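Local coordinates for uncharacterized protein PA0076 (Pseudomonas aeruginosa PAO1, PDB 2QNU) that is of unknown detailed function but is probably an accessory or regulatory component of the type VI secretion system, at residues 52-61 and 72-80; 22-30 and 60-70. All blocks are in the same frame, centred on the assembly; numbering follows the deposited sequence.

Contact 1 of 2, residues 52-61 and 72-80; sequences YLTSPLWRFA and VTGVVMPSI
Trp-58 and Val-76 join strands 58-61 and 72-77 as an antiparallel hydrogen-bonded pair, Val-76 N giving to Trp-58 O at 2.9 Å in a fairly straight bond (160° at the hydrogen) and Trp-58 N to Val-76 O. Phe-60 and Gly-74 form the next such pair. Phe-60 O takes two donors, the amide of Gly-74 and the hydroxyl of Thr-73, whose OG1 stands 2.8 Å from Phe-60 O. Thr-73 has OG1 swung opposite its own amide nitrogen (chi1 -169°), which carries the hydroxyl across to the partner strand.

Phe-60 holds CG between its backbone N and carbonyl carbon (chi1 62°), which swings the ring over the neighbouring strand. Gly-74 CA sits 4.0 Å from the ring centroid of Phe-60 in a CH-pi contact; having no side chain, Gly-74 lets the ring lie directly on the backbone. Val-72 CG2 is at the ring's edge. Where helix 48-53 ends, Pro-78 CB lies over one face of the Tyr-52 ring, 3.7 Å from the Tyr-52 centroid, another CH-pi contact. Proline suits this place, offering methylenes to the ring. At the ring's edge, Tyr-52 OH donates to Ser-79 O at 2.8 Å. Ser-55 OG binds Tyr-52 O at 2.6 Å.

Apolar side chains also meet: Leu-57 and Met-77, a selenomethionine, run side by side, Leu-57 CG 3.6 Å from Met-77 CG, and Arg-59 CG lies against Val-75 CG2.

Arg-59 and Val-75 face helix 110-121, where Glu-116 forms a salt bridge with Arg-59. On the other face Trp-58 NE1 is hydrogen-bonded to Phe-210 O, and strands 89-95 and 180-185 flank the hairpin.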
ATOM      1  N   TYR B  52     -21.215  -1.675  22.523  1.00 36.15           N
ATOM      2  CA  TYR B  52     -21.688  -0.706  21.544  1.00 37.00           C
ATOM      3  C   TYR B  52     -21.586   0.750  22.061  1.00 38.25           C
ATOM      4  O   TYR B  52     -21.037   1.645  21.387  1.00 39.20           O
ATOM      5  CB  TYR B  52     -23.133  -1.010  21.177  1.00 35.42           C
ATOM      6  CG  TYR B  52     -23.825  -0.015  20.200  1.00 36.24           C
ATOM      7  CD1 TYR B  52     -24.809   0.891  20.654  1.00 36.72           C
ATOM      8  CD2 TYR B  52     -23.524   0.003  18.829  1.00 38.23           C
ATOM      9  CE1 TYR B  52     -25.474   1.778  19.785  1.00 34.80           C
ATOM     10  CE2 TYR B  52     -24.179   0.891  17.958  1.00 37.31           C
ATOM     11  CZ  TYR B  52     -25.155   1.764  18.438  1.00 36.31           C
ATOM     12  OH  TYR B  52     -25.817   2.588  17.589  1.00 36.61           O
ATOM     13  N   LEU B  53     -22.142   0.956  23.243  1.00 38.12           N
ATOM     14  CA  LEU B  53     -22.223   2.306  23.876  1.00 38.88           C
ATOM     15  C   LEU B  53     -20.894   2.917  24.157  1.00 38.33           C
ATOM     16  O   LEU B  53     -20.763   4.141  24.093  1.00 39.27           O
ATOM     17  CB  LEU B  53     -22.944   2.174  25.175  1.00 38.14           C
ATOM     18  CG  LEU B  53     -24.428   2.439  25.200  1.00 41.70           C
ATOM     19  CD1 LEU B  53     -25.178   2.412  23.933  1.00 41.08           C
ATOM     20  CD2 LEU B  53     -25.021   1.504  26.234  1.00 43.58           C
ATOM     21  N   THR B  54     -19.888   2.099  24.445  1.00 37.75           N
ATOM     22  CA  THR B  54     -18.589   2.653  24.753  1.00 38.95           C
ATOM     23  C   THR B  54     -17.542   2.444  23.678  1.00 38.26           C
ATOM     24  O   THR B  54     -16.344   2.584  23.969  1.00 38.18           O
ATOM     25  CB  THR B  54     -18.041   2.017  26.012  1.00 39.66           C
ATOM     26  OG1 THR B  54     -17.974   0.599  25.796  1.00 42.31           O
ATOM     27  CG2 THR B  54     -18.952   2.336  27.217  1.00 42.38           C
ATOM     28  N   SER B  55     -17.970   2.005  22.483  1.00 38.28           N
ATOM     29  CA  SER B  55     -17.088   1.684  21.405  1.00 36.36           C
ATOM     30  C   SER B  55     -16.612   2.993  20.734  1.00 36.91           C
ATOM     31  O   SER B  55     -17.263   4.044  20.860  1.00 35.29           O
ATOM     32  CB  SER B  55     -17.796   0.795  20.381  1.00 37.45           C
ATOM     33  OG  SER B  55     -18.952   1.430  19.884  1.00 36.85           O
ATOM     34  N   PRO B  56     -15.470   2.935  20.024  1.00 37.01           N
ATOM     35  CA  PRO B  56     -14.913   4.109  19.348  1.00 36.08           C
ATOM     36  C   PRO B  56     -15.715   4.719  18.233  1.00 35.50           C
ATOM     37  O   PRO B  56     -16.658   4.141  17.640  1.00 33.50           O
ATOM     38  CB  PRO B  56     -13.617   3.590  18.732  1.00 36.21           C
ATOM     39  CG  PRO B  56     -13.275   2.418  19.581  1.00 37.12           C
ATOM     40  CD  PRO B  56     -14.601   1.767  19.848  1.00 36.32           C
ATOM     41  N   LEU B  57     -15.309   5.952  17.951  1.00 36.42           N
ATOM     42  CA  LEU B  57     -15.683   6.577  16.711  1.00 35.44           C
ATOM     43  C   LEU B  57     -14.602   6.116  15.729  1.00 35.53           C
ATOM     44  O   LEU B  57     -13.380   6.167  16.077  1.00 35.43           O
ATOM     45  CB  LEU B  57     -15.689   8.102  16.857  1.00 36.15           C
ATOM     46  CG  LEU B  57     -16.978   8.661  17.499  1.00 37.57           C
ATOM     47  CD1 LEU B  57     -17.061   8.332  19.009  1.00 38.64           C
ATOM     48  CD2 LEU B  57     -17.053  10.133  17.254  1.00 37.36           C
ATOM     49  N   TRP B  58     -15.060   5.575  14.575  1.00 35.28           N
ATOM     50  CA  TRP B  58     -14.182   5.110  13.537  1.00 34.42           C
ATOM     51  C   TRP B  58     -14.216   6.040  12.330  1.00 32.91           C
ATOM     52  O   TRP B  58     -15.213   6.281  11.716  1.00 34.29           O
ATOM     53  CB  TRP B  58     -14.544   3.693  13.153  1.00 33.74           C
ATOM     54  CG  TRP B  58     -14.315   2.744  14.255  1.00 31.59           C
ATOM     55  CD1 TRP B  58     -15.257   2.186  15.047  1.00 32.55           C
ATOM     56  CD2 TRP B  58     -13.073   2.203  14.659  1.00 34.14           C
ATOM     57  NE1 TRP B  58     -14.671   1.338  15.968  1.00 33.62           N
ATOM     58  CE2 TRP B  58     -13.332   1.308  15.730  1.00 35.39           C
ATOM     59  CE3 TRP B  58     -11.768   2.320  14.180  1.00 34.98           C
ATOM     60  CZ2 TRP B  58     -12.329   0.597  16.363  1.00 36.66           C
ATOM     61  CZ3 TRP B  58     -10.772   1.655  14.834  1.00 35.93           C
ATOM     62  CH2 TRP B  58     -11.055   0.807  15.923  1.00 36.60           C
ATOM     63  N   ARG B  59     -13.067   6.565  12.033  1.00 33.68           N
ATOM     64  CA  ARG B  59     -12.809   7.274  10.788  1.00 34.48           C
ATOM     65  C   ARG B  59     -12.578   6.179   9.714  1.00 34.71           C
ATOM     66  O   ARG B  59     -12.064   5.141  10.031  1.00 34.22           O
ATOM     67  CB  ARG B  59     -11.535   8.056  10.945  1.00 33.06           C
ATOM     68  CG  ARG B  59     -11.551   9.009  12.104  1.00 31.91           C
ATOM     69  CD  ARG B  59     -10.197   9.530  12.457  1.00 35.80           C
ATOM     70  NE  ARG B  59     -10.256  10.342  13.689  1.00 38.69           N
ATOM     71  CZ  ARG B  59      -9.215  10.986  14.216  1.00 40.27           C
ATOM     72  NH1 ARG B  59      -8.052  11.006  13.589  1.00 44.22           N
ATOM     73  NH2 ARG B  59      -9.350  11.675  15.329  1.00 42.59           N
ATOM     74  N   PHE B  60     -13.019   6.420   8.491  1.00 34.46           N
ATOM     75  CA  PHE B  60     -12.852   5.466   7.453  1.00 34.96           C
ATOM     76  C   PHE B  60     -12.599   6.075   6.071  1.00 34.50           C
ATOM     77  O   PHE B  60     -12.995   7.188   5.773  1.00 33.04           O
ATOM     78  CB  PHE B  60     -14.077   4.550   7.389  1.00 35.61           C
ATOM     79  CG  PHE B  60     -15.365   5.269   7.072  1.00 37.15           C
ATOM     80  CD1 PHE B  60     -15.738   5.536   5.755  1.00 35.31           C
ATOM     81  CD2 PHE B  60     -16.232   5.635   8.091  1.00 37.11           C
ATOM     82  CE1 PHE B  60     -16.930   6.180   5.478  1.00 36.03           C
ATOM     83  CE2 PHE B  60     -17.404   6.290   7.838  1.00 35.23           C
ATOM     84  CZ  PHE B  60     -17.776   6.574   6.560  1.00 37.31           C
ATOM     85  N   ALA B  61     -11.961   5.256   5.238  1.00 34.86           N
ATOM     86  CA  ALA B  61     -11.879   5.469   3.809  1.00 35.09           C
ATOM     87  C   ALA B  61     -12.119   4.152   3.076  1.00 34.72           C
ATOM     88  O   ALA B  61     -11.455   3.129   3.327  1.00 35.91           O
ATOM     89  CB  ALA B  61     -10.563   6.004   3.479  1.00 36.11           C
ATOM     90  N   VAL B  72     -15.631   6.734  -0.594  1.00 39.75           N
ATOM     91  CA  VAL B  72     -16.263   7.359   0.534  1.00 40.33           C
ATOM     92  C   VAL B  72     -15.299   7.434   1.713  1.00 39.65           C
ATOM     93  O   VAL B  72     -14.499   6.499   2.007  1.00 39.42           O
ATOM     94  CB  VAL B  72     -17.705   6.766   0.778  1.00 40.04           C
ATOM     95  CG1 VAL B  72     -17.712   5.288   0.755  1.00 42.54           C
ATOM     96  CG2 VAL B  72     -18.406   7.322   2.052  1.00 41.03           C
ATOM     97  N   THR B  73     -15.345   8.602   2.345  1.00 38.31           N
ATOM     98  CA  THR B  73     -14.594   8.842   3.569  1.00 37.71           C
ATOM     99  C   THR B  73     -15.500   9.509   4.613  1.00 37.75           C
ATOM    100  O   THR B  73     -16.500  10.126   4.272  1.00 36.58           O
ATOM    101  CB  THR B  73     -13.366   9.683   3.315  1.00 38.53           C
ATOM    102  OG1 THR B  73     -12.538   9.678   4.472  1.00 38.85           O
ATOM    103  CG2 THR B  73     -13.722  11.107   2.948  1.00 38.31           C
ATOM    104  N   GLY B  74     -15.165   9.314   5.887  1.00 36.73           N
ATOM    105  CA  GLY B  74     -16.015   9.839   6.933  1.00 36.83           C
ATOM    106  C   GLY B  74     -15.705   9.328   8.309  1.00 34.13           C
ATOM    107  O   GLY B  74     -14.599   8.864   8.578  1.00 33.84           O
ATOM    108  N   VAL B  75     -16.684   9.491   9.180  1.00 34.31           N
ATOM    109  CA  VAL B  75     -16.595   8.992  10.545  1.00 34.38           C
ATOM    110  C   VAL B  75     -17.941   8.399  10.936  1.00 33.54           C
ATOM    111  O   VAL B  75     -18.964   8.917  10.564  1.00 32.71           O
ATOM    112  CB  VAL B  75     -16.176  10.072  11.560  1.00 34.89           C
ATOM    113  CG1 VAL B  75     -15.947   9.428  12.952  1.00 35.40           C
ATOM    114  CG2 VAL B  75     -14.925  10.813  11.118  1.00 32.67           C
ATOM    115  N   VAL B  76     -17.927   7.281  11.650  1.00 33.47           N
ATOM    116  CA  VAL B  76     -19.171   6.672  12.119  1.00 34.39           C
ATOM    117  C   VAL B  76     -19.082   6.520  13.632  1.00 34.02           C
ATOM    118  O   VAL B  76     -18.013   6.227  14.168  1.00 33.36           O
ATOM    119  CB  VAL B  76     -19.484   5.291  11.495  1.00 35.96           C
ATOM    120  CG1 VAL B  76     -18.320   4.306  11.615  1.00 34.21           C
ATOM    121  CG2 VAL B  76     -20.719   4.670  12.137  1.00 35.98           C
HETATM  122  N   MSE B  77     -20.205   6.786  14.311  1.00 36.44           N
HETATM  123  CA  MSE B  77     -20.312   6.736  15.783  1.00 37.84           C
HETATM  124  C   MSE B  77     -21.542   5.982  16.251  1.00 35.63           C
HETATM  125  O   MSE B  77     -22.588   6.197  15.715  1.00 33.73           O
HETATM  126  CB  MSE B  77     -20.454   8.190  16.301  1.00 36.44           C
HETATM  127  CG  MSE B  77     -20.563   8.271  17.845  1.00 40.94           C
HETATM  128 SE   MSE B  77     -20.996  10.145  18.465  1.00 49.45          SE
HETATM  129  CE  MSE B  77     -22.827  10.137  18.005  1.00 41.43           C
ATOM    130  N   PRO B  78     -21.437   5.154  17.303  1.00 37.86           N
ATOM    131  CA  PRO B  78     -22.657   4.555  17.874  1.00 37.56           C
ATOM    132  C   PRO B  78     -23.672   5.634  18.290  1.00 36.96           C
ATOM    133  O   PRO B  78     -23.285   6.669  18.837  1.00 38.39           O
ATOM    134  CB  PRO B  78     -22.160   3.788  19.110  1.00 37.82           C
ATOM    135  CG  PRO B  78     -20.701   3.599  18.862  1.00 41.01           C
ATOM    136  CD  PRO B  78     -20.215   4.707  18.002  1.00 38.25           C
ATOM    137  N   SER B  79     -24.938   5.411  17.989  1.00 36.43           N
ATOM    138  CA  SER B  79     -25.971   6.419  18.199  1.00 36.07           C
ATOM    139  C   SER B  79     -27.314   5.779  18.508  1.00 36.43           C
ATOM    140  O   SER B  79     -27.439   4.538  18.664  1.00 34.66           O
ATOM    141  CB  SER B  79     -26.052   7.343  16.983  1.00 36.25           C
ATOM    142  OG  SER B  79     -26.817   8.524  17.272  1.00 32.48           O
ATOM    143  N   ILE B  80     -28.321   6.627  18.562  1.00 36.62           N
ATOM    144  CA  ILE B  80     -29.635   6.246  19.059  1.00 38.97           C
ATOM    145  C   ILE B  80     -30.663   7.268  18.605  1.00 38.70           C
ATOM    146  O   ILE B  80     -30.308   8.426  18.367  1.00 39.66           O
ATOM    147  CB  ILE B  80     -29.610   6.186  20.618  1.00 39.16           C
ATOM    148  CG1 ILE B  80     -30.807   5.413  21.182  1.00 41.40           C
ATOM    149  CG2 ILE B  80     -29.620   7.575  21.213  1.00 39.98           C
ATOM    150  CD1 ILE B  80     -30.846   5.403  22.717  1.00 39.81           C
TER

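Contact 2 of 2, residues 22-30 and 60-70; sequences PNTFVEPWD and FAIAPGLLGGE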
ATOM      1  N   PRO B  22     -26.532  10.391  -1.644  1.00 41.98           N
ATOM      2  CA  PRO B  22     -27.433   9.693  -2.591  1.00 41.76           C
ATOM      3  C   PRO B  22     -27.746   8.241  -2.135  1.00 41.90           C
ATOM      4  O   PRO B  22     -27.049   7.694  -1.289  1.00 40.94           O
ATOM      5  CB  PRO B  22     -26.638   9.714  -3.885  1.00 42.04           C
ATOM      6  CG  PRO B  22     -25.163   9.729  -3.431  1.00 42.11           C
ATOM      7  CD  PRO B  22     -25.117  10.382  -2.066  1.00 41.08           C
ATOM      8  N   ASN B  23     -28.797   7.635  -2.666  1.00 42.08           N
ATOM      9  CA  ASN B  23     -29.150   6.269  -2.275  1.00 42.24           C
ATOM     10  C   ASN B  23     -28.135   5.224  -2.723  1.00 42.46           C
ATOM     11  O   ASN B  23     -28.047   4.131  -2.149  1.00 42.51           O
ATOM     12  CB  ASN B  23     -30.515   5.938  -2.799  1.00 42.68           C
ATOM     13  CG  ASN B  23     -31.024   4.585  -2.306  1.00 45.24           C
ATOM     14  OD1 ASN B  23     -31.254   4.386  -1.105  1.00 47.95           O
ATOM     15  ND2 ASN B  23     -31.248   3.654  -3.252  1.00 45.86           N
ATOM     16  N   THR B  24     -27.361   5.569  -3.749  1.00 42.77           N
ATOM     17  CA  THR B  24     -26.288   4.714  -4.238  1.00 42.82           C
ATOM     18  C   THR B  24     -25.395   4.403  -3.092  1.00 41.80           C
ATOM     19  O   THR B  24     -24.865   3.299  -2.954  1.00 40.73           O
ATOM     20  CB  THR B  24     -25.398   5.411  -5.364  1.00 43.01           C
ATOM     21  OG1 THR B  24     -24.682   6.543  -4.819  1.00 44.36           O
ATOM     22  CG2 THR B  24     -26.244   5.824  -6.540  1.00 43.61           C
ATOM     23  N   PHE B  25     -25.204   5.400  -2.245  1.00 41.73           N
ATOM     24  CA  PHE B  25     -24.442   5.160  -1.029  1.00 41.06           C
ATOM     25  C   PHE B  25     -25.263   4.570   0.123  1.00 40.67           C
ATOM     26  O   PHE B  25     -24.837   3.624   0.782  1.00 40.50           O
ATOM     27  CB  PHE B  25     -23.789   6.438  -0.568  1.00 41.68           C
ATOM     28  CG  PHE B  25     -23.236   6.304   0.803  1.00 42.68           C
ATOM     29  CD1 PHE B  25     -22.092   5.556   1.012  1.00 44.05           C
ATOM     30  CD2 PHE B  25     -23.903   6.831   1.889  1.00 42.11           C
ATOM     31  CE1 PHE B  25     -21.578   5.389   2.280  1.00 43.49           C
ATOM     32  CE2 PHE B  25     -23.408   6.642   3.159  1.00 44.12           C
ATOM     33  CZ  PHE B  25     -22.242   5.925   3.350  1.00 44.52           C
ATOM     34  N   VAL B  26     -26.409   5.195   0.403  1.00 40.36           N
ATOM     35  CA  VAL B  26     -27.198   4.886   1.583  1.00 39.71           C
ATOM     36  C   VAL B  26     -27.728   3.443   1.588  1.00 39.53           C
ATOM     37  O   VAL B  26     -27.518   2.722   2.568  1.00 39.42           O
ATOM     38  CB  VAL B  26     -28.349   5.913   1.765  1.00 40.08           C
ATOM     39  CG1 VAL B  26     -29.315   5.486   2.919  1.00 39.76           C
ATOM     40  CG2 VAL B  26     -27.796   7.332   2.002  1.00 38.60           C
ATOM     41  N   GLU B  27     -28.379   3.008   0.505  1.00 38.90           N
ATOM     42  CA  GLU B  27     -28.882   1.633   0.419  1.00 39.69           C
ATOM     43  C   GLU B  27     -27.832   0.601   0.880  1.00 39.82           C
ATOM     44  O   GLU B  27     -28.095  -0.155   1.843  1.00 40.64           O
ATOM     45  CB  GLU B  27     -29.392   1.277  -1.010  1.00 40.83           C
ATOM     46  CG  GLU B  27     -30.933   1.197  -1.148  1.00 41.72           C
ATOM     47  CD  GLU B  27     -31.418   0.599  -2.513  1.00 43.72           C
ATOM     48  OE1 GLU B  27     -30.564   0.098  -3.295  1.00 48.09           O
ATOM     49  OE2 GLU B  27     -32.654   0.627  -2.808  1.00 48.42           O
ATOM     50  N   PRO B  28     -26.660   0.525   0.195  1.00 38.73           N
ATOM     51  CA  PRO B  28     -25.640  -0.419   0.673  1.00 37.79           C
ATOM     52  C   PRO B  28     -25.027  -0.111   2.053  1.00 36.13           C
ATOM     53  O   PRO B  28     -24.613  -1.009   2.795  1.00 33.98           O
ATOM     54  CB  PRO B  28     -24.542  -0.349  -0.433  1.00 37.83           C
ATOM     55  CG  PRO B  28     -24.766   0.975  -1.111  1.00 38.86           C
ATOM     56  CD  PRO B  28     -26.247   1.183  -1.067  1.00 39.34           C
ATOM     57  N   TRP B  29     -24.874   1.159   2.365  1.00 36.61           N
ATOM     58  CA  TRP B  29     -24.246   1.516   3.632  1.00 37.50           C
ATOM     59  C   TRP B  29     -25.159   1.028   4.773  1.00 36.69           C
ATOM     60  O   TRP B  29     -24.693   0.339   5.664  1.00 37.41           O
ATOM     61  CB  TRP B  29     -24.010   3.013   3.714  1.00 37.92           C
ATOM     62  CG  TRP B  29     -23.462   3.459   5.020  1.00 37.41           C
ATOM     63  CD1 TRP B  29     -24.133   4.215   5.972  1.00 38.87           C
ATOM     64  CD2 TRP B  29     -22.166   3.219   5.543  1.00 33.93           C
ATOM     65  NE1 TRP B  29     -23.323   4.426   7.033  1.00 39.63           N
ATOM     66  CE2 TRP B  29     -22.110   3.821   6.809  1.00 37.96           C
ATOM     67  CE3 TRP B  29     -21.057   2.498   5.094  1.00 39.09           C
ATOM     68  CZ2 TRP B  29     -20.965   3.762   7.630  1.00 38.32           C
ATOM     69  CZ3 TRP B  29     -19.915   2.447   5.886  1.00 39.02           C
ATOM     70  CH2 TRP B  29     -19.870   3.088   7.143  1.00 38.80           C
ATOM     71  N   ASP B  30     -26.441   1.348   4.682  1.00 36.33           N
ATOM     72  CA  ASP B  30     -27.471   0.845   5.598  1.00 37.43           C
ATOM     73  C   ASP B  30     -27.508  -0.687   5.740  1.00 38.35           C
ATOM     74  O   ASP B  30     -27.528  -1.192   6.838  1.00 37.59           O
ATOM     75  CB  ASP B  30     -28.853   1.310   5.145  1.00 36.99           C
ATOM     76  CG  ASP B  30     -29.995   0.779   6.038  1.00 38.74           C
ATOM     77  OD1 ASP B  30     -30.326   1.431   7.108  1.00 43.25           O
ATOM     78  OD2 ASP B  30     -30.596  -0.254   5.685  1.00 37.98           O
ATOM     79  N   PHE B  60     -13.019   6.420   8.491  1.00 34.46           N
ATOM     80  CA  PHE B  60     -12.852   5.466   7.453  1.00 34.96           C
ATOM     81  C   PHE B  60     -12.599   6.075   6.071  1.00 34.50           C
ATOM     82  O   PHE B  60     -12.995   7.188   5.773  1.00 33.04           O
ATOM     83  CB  PHE B  60     -14.077   4.550   7.389  1.00 35.61           C
ATOM     84  CG  PHE B  60     -15.365   5.269   7.072  1.00 37.15           C
ATOM     85  CD1 PHE B  60     -15.738   5.536   5.755  1.00 35.31           C
ATOM     86  CD2 PHE B  60     -16.232   5.635   8.091  1.00 37.11           C
ATOM     87  CE1 PHE B  60     -16.930   6.180   5.478  1.00 36.03           C
ATOM     88  CE2 PHE B  60     -17.404   6.290   7.838  1.00 35.23           C
ATOM     89  CZ  PHE B  60     -17.776   6.574   6.560  1.00 37.31           C
ATOM     90  N   ALA B  61     -11.961   5.256   5.238  1.00 34.86           N
ATOM     91  CA  ALA B  61     -11.879   5.469   3.809  1.00 35.09           C
ATOM     92  C   ALA B  61     -12.119   4.152   3.076  1.00 34.72           C
ATOM     93  O   ALA B  61     -11.455   3.129   3.327  1.00 35.91           O
ATOM     94  CB  ALA B  61     -10.563   6.004   3.479  1.00 36.11           C
ATOM     95  N   ILE B  62     -13.122   4.192   2.229  1.00 35.36           N
ATOM     96  CA  ILE B  62     -13.637   3.049   1.499  1.00 36.82           C
ATOM     97  C   ILE B  62     -13.454   3.226  -0.012  1.00 36.93           C
ATOM     98  O   ILE B  62     -13.851   4.219  -0.596  1.00 36.58           O
ATOM     99  CB  ILE B  62     -15.068   2.858   1.842  1.00 36.22           C
ATOM    100  CG1 ILE B  62     -15.125   2.567   3.392  1.00 38.73           C
ATOM    101  CG2 ILE B  62     -15.711   1.754   0.975  1.00 35.95           C
ATOM    102  CD1 ILE B  62     -16.497   2.555   3.947  1.00 39.87           C
ATOM    103  N   ALA B  63     -12.859   2.217  -0.630  1.00 38.06           N
ATOM    104  CA  ALA B  63     -12.639   2.218  -2.110  1.00 38.34           C
ATOM    105  C   ALA B  63     -13.926   2.313  -2.926  1.00 38.23           C
ATOM    106  O   ALA B  63     -15.013   1.897  -2.474  1.00 37.94           O
ATOM    107  CB  ALA B  63     -11.863   0.967  -2.527  1.00 38.25           C
ATOM    108  N   PRO B  64     -13.810   2.831  -4.159  1.00 39.78           N
ATOM    109  CA  PRO B  64     -14.942   2.841  -5.080  1.00 39.78           C
ATOM    110  C   PRO B  64     -15.445   1.453  -5.372  1.00 38.89           C
ATOM    111  O   PRO B  64     -14.662   0.525  -5.432  1.00 38.24           O
ATOM    112  CB  PRO B  64     -14.362   3.442  -6.378  1.00 40.91           C
ATOM    113  CG  PRO B  64     -13.165   4.243  -5.924  1.00 42.31           C
ATOM    114  CD  PRO B  64     -12.601   3.410  -4.767  1.00 40.84           C
ATOM    115  N   GLY B  65     -16.749   1.319  -5.500  1.00 39.31           N
ATOM    116  CA  GLY B  65     -17.383   0.055  -5.877  1.00 40.40           C
ATOM    117  C   GLY B  65     -17.646  -0.930  -4.750  1.00 41.29           C
ATOM    118  O   GLY B  65     -18.195  -2.010  -4.972  1.00 42.70           O
ATOM    119  N   LEU B  66     -17.237  -0.598  -3.543  1.00 41.71           N
ATOM    120  CA  LEU B  66     -17.572  -1.465  -2.393  1.00 41.73           C
ATOM    121  C   LEU B  66     -18.950  -1.116  -1.835  1.00 42.74           C
ATOM    122  O   LEU B  66     -19.602  -1.925  -1.181  1.00 43.16           O
ATOM    123  CB  LEU B  66     -16.528  -1.345  -1.317  1.00 41.09           C
ATOM    124  CG  LEU B  66     -15.110  -1.794  -1.602  1.00 40.72           C
ATOM    125  CD1 LEU B  66     -14.343  -1.606  -0.320  1.00 37.19           C
ATOM    126  CD2 LEU B  66     -15.048  -3.231  -2.078  1.00 44.28           C
ATOM    127  N   LEU B  67     -19.378   0.103  -2.088  1.00 43.82           N
ATOM    128  CA  LEU B  67     -20.711   0.530  -1.759  1.00 45.05           C
ATOM    129  C   LEU B  67     -21.386   0.873  -3.074  1.00 45.97           C
ATOM    130  O   LEU B  67     -21.832  -0.047  -3.792  1.00 47.48           O
ATOM    131  CB  LEU B  67     -20.625   1.705  -0.756  1.00 44.97           C
ATOM    132  CG  LEU B  67     -20.100   1.130   0.599  1.00 45.22           C
ATOM    133  CD1 LEU B  67     -19.426   2.133   1.521  1.00 45.92           C
ATOM    134  CD2 LEU B  67     -21.206   0.399   1.310  1.00 46.72           C
ATOM    135  N   GLY B  68     -21.448   2.159  -3.408  1.00 45.99           N
ATOM    136  CA  GLY B  68     -21.672   2.586  -4.792  1.00 45.94           C
ATOM    137  C   GLY B  68     -20.342   2.843  -5.458  1.00 46.08           C
ATOM    138  O   GLY B  68     -19.305   2.439  -4.963  1.00 46.60           O
ATOM    139  N   GLY B  69     -20.365   3.560  -6.569  1.00 47.25           N
ATOM    140  CA  GLY B  69     -19.194   3.686  -7.426  1.00 47.04           C
ATOM    141  C   GLY B  69     -18.264   4.825  -7.079  1.00 47.32           C
ATOM    142  O   GLY B  69     -17.185   4.981  -7.678  1.00 48.28           O
ATOM    143  N   GLU B  70     -18.681   5.660  -6.145  1.00 46.94           N
ATOM    144  CA  GLU B  70     -17.763   6.647  -5.600  1.00 46.56           C
ATOM    145  C   GLU B  70     -16.983   6.052  -4.423  1.00 44.67           C
ATOM    146  O   GLU B  70     -17.422   5.075  -3.748  1.00 44.54           O
ATOM    147  CB  GLU B  70     -18.507   7.899  -5.138  1.00 47.30           C
ATOM    148  CG  GLU B  70     -18.820   8.921  -6.217  1.00 50.66           C
ATOM    149  CD  GLU B  70     -20.098   8.602  -6.980  1.00 56.80           C
ATOM    150  OE1 GLU B  70     -21.102   8.267  -6.304  1.00 59.63           O
ATOM    151  OE2 GLU B  70     -20.108   8.702  -8.257  1.00 62.14           O
TER
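Leu-67 reaches from its loop into the side of helix 23-30. CD2 rests on the pyrrolidine of Pro-28, 3.8 Å from Pro-28 CB, and near the backbone N of Trp-29, whereas CD1 lies between the Phe-25 ring and the indole, 4.0 Å from Phe-25 CE1 and 3.9 Å from Trp-29 CE3. A branched leucine suits this position because it can touch three helix residues at once. Next to it Gly-68, having no side chain, lets the loop pass close to the helix backbone, with Gly-68 N 3.6 Å from Thr-24 O. Farther along the indole, Trp-29 CZ3 meets Ile-62 CD1 at 3.9 Å, the two side chains crossing at about a right angle. Trp-29 CH2 comes over one face of the Phe-60 ring; the two six-membered rings are tilted by 29° and slid so far apart, with centroids 5.2 Å from each other, that they barely overlap.

Phe-25 and Trp-29 stand one helical turn apart, and both have CG opposite the backbone nitrogen (chi1 168° and 176°), which sends the rings along the same side of the helix. Phe-25 CZ then lies over a face of the indole. Beyond them, Trp-29 NE1 is hydrogen-bonded to Thr-90 OG1, which fixes the indole's polar edge. The loop is itself shaped by a type II turn from Ala-63 to Leu-66, with Gly-65 at the position of positive phi, and by the bond from Gly-65 N to Gly-68 O. Together these contacts form a hydrophobic helix-on-sheet interface, in which the start of an amphipathic helix packs on an antiparallel sheet and the connection of its hairpin.

In the fold
Contacts 1 and 2 lie about 16 Å apart, centre to centre, and share Phe-60 and Ala-61. Contact 1 pairs the two strands of a hairpin; contact 2 places helix 23-44 against one strand and the connecting loop. Val-72 is the bridge between them: its carbonyl oxygen lies 2.7 Å from Ile-62 N, a probable hydrogen bond that continues the strand pairing, while Val-72 CG1 packs 3.7 Å from Leu-67 CD1 and Val-72 CG2 3.7 Å from Phe-25 CE1. Phe-60 has Gly-74 over one face of its ring and Trp-29 CH2 over the opposite one. Both contacts belong to the TagF N-terminal domain, and the hairpin face bearing Phe-60 and Val-72 is the one that helix 23-44 packs on.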